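Local coordinates for extracellular matrix-binding protein EbhA (Staphylococcus aureus, PDB 2DGJ) that probably serves in cell adhesion as a piece of a long, rod-like cell-wall-associated adhesin built from alternately connected three-helix bundles, at residues A[25-28]-A[29-33]. Numbering follows the deposited sequence.
Sequences AEQS and KKTAY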
# COMPACT_ATOMS: atom_id res chain seq x y z
N ALA A 25 -1.79 -2.15 -15.51
CA ALA A 25 -3.07 -2.43 -16.17
C ALA A 25 -3.87 -3.33 -15.23
O ALA A 25 -3.31 -3.90 -14.29
CB ALA A 25 -2.84 -3.14 -17.49
N GLU A 26 -5.17 -3.45 -15.49
CA GLU A 26 -6.01 -4.28 -14.65
C GLU A 26 -5.62 -5.74 -14.88
O GLU A 26 -5.32 -6.13 -16.01
CB GLU A 26 -7.48 -4.05 -14.99
CG GLU A 26 -7.87 -2.57 -14.97
CD GLU A 26 -9.35 -2.32 -15.15
OE1 GLU A 26 -9.93 -2.85 -16.13
OE2 GLU A 26 -9.95 -1.58 -14.33
N GLN A 27 -5.62 -6.52 -13.81
CA GLN A 27 -5.23 -7.93 -13.86
C GLN A 27 -5.75 -8.67 -15.09
O GLN A 27 -4.97 -9.26 -15.84
CB GLN A 27 -5.71 -8.66 -12.61
CG GLN A 27 -5.07 -10.03 -12.41
CD GLN A 27 -5.67 -10.79 -11.24
OE1 GLN A 27 -5.97 -10.20 -10.20
NE2 GLN A 27 -5.85 -12.09 -11.39
N SER A 28 -7.06 -8.65 -15.29
CA SER A 28 -7.68 -9.33 -16.42
C SER A 28 -7.08 -8.94 -17.77
O SER A 28 -6.92 -9.79 -18.65
CB SER A 28 -9.19 -9.06 -16.43
OG SER A 28 -9.44 -7.68 -16.58
N LYS A 29 -6.76 -7.67 -17.93
CA LYS A 29 -6.19 -7.19 -19.18
C LYS A 29 -4.75 -7.68 -19.35
O LYS A 29 -4.32 -7.98 -20.46
CB LYS A 29 -6.23 -5.66 -19.24
CG LYS A 29 -7.64 -5.08 -19.17
CD LYS A 29 -7.64 -3.57 -19.29
CE LYS A 29 -9.02 -2.98 -19.05
NZ LYS A 29 -10.02 -3.46 -20.04
N LYS A 30 -4.03 -7.76 -18.24
CA LYS A 30 -2.65 -8.24 -18.26
C LYS A 30 -2.65 -9.73 -18.60
O LYS A 30 -1.81 -10.21 -19.37
CB LYS A 30 -1.99 -8.03 -16.90
CG LYS A 30 -1.84 -6.57 -16.50
CD LYS A 30 -1.37 -6.41 -15.05
CE LYS A 30 -0.01 -7.03 -14.82
NZ LYS A 30 0.47 -6.79 -13.43
N THR A 31 -3.61 -10.46 -18.04
CA THR A 31 -3.74 -11.89 -18.27
C THR A 31 -4.16 -12.21 -19.71
O THR A 31 -3.61 -13.12 -20.33
CB THR A 31 -4.76 -12.51 -17.30
OG1 THR A 31 -4.27 -12.40 -15.96
CG2 THR A 31 -5.00 -13.97 -17.63
N ALA A 32 -5.14 -11.47 -20.22
CA ALA A 32 -5.61 -11.68 -21.58
C ALA A 32 -4.46 -11.53 -22.58
O ALA A 32 -4.30 -12.33 -23.51
CB ALA A 32 -6.74 -10.70 -21.89
N TYR A 33 -3.65 -10.49 -22.38
CA TYR A 33 -2.52 -10.23 -23.25
C TYR A 33 -1.55 -11.40 -23.15
O TYR A 33 -1.14 -11.97 -24.15
CB TYR A 33 -1.79 -8.95 -22.85
CG TYR A 33 -0.46 -8.77 -23.56
CD1 TYR A 33 -0.40 -8.55 -24.93
CD2 TYR A 33 0.74 -8.85 -22.85
CE1 TYR A 33 0.82 -8.42 -25.58
CE2 TYR A 33 1.96 -8.72 -23.49
CZ TYR A 33 1.99 -8.51 -24.86
OH TYR A 33 3.20 -8.38 -25.49
O HOH W 1 -6.45 -12.77 -14.17
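Glu-26 and Lys-29 run alongside each other at the start of helix 27-46, where Glu-26 occupies the N-cap position in a FIVAR module of this helical rod. The backbone makes the first turn. Lys-30 N donates to Glu-26 O at 3.0 Å, and Lys-29 N adds a weak, bent bond to the same carbonyl, with an N-H...O angle of 124°. One residue on, Thr-31 N reaches Gln-27 O at 2.9 Å, while Ala-32 N meets Ser-28 O, also at 2.9 Å.

The charged pair is a loose one. Glu-26 OE1 lies 4.0 Å from Lys-29 NZ, a long salt bridge; because the lysine is extended through chi2 and chi3 and turns at chi4 (-61°), its CE comes closer to that oxygen than the ammonium does. The other carboxylate oxygen has a weak, long ion pair with Lys-76.

On the polar flank, a water accepts from Gln-27 NE2 and also hydrogen-bonds Thr-31 OG1, joining side chains one turn apart. Gln-27 NE2 also donates to Thr-124 O of the second subunit, so this flank faces the partner chain.

Aliphatic contact falls to Lys-30, whose CG packs against Ala-25 CB at 3.7 Å. With CG set beside the backbone N (chi1 -65°), the chain runs back toward the residues before the helix; a kink at chi3 turns CE aside before NZ hydrogen-bonds Arg-23 O, and CD rests 3.3 Å from Ala-25 O.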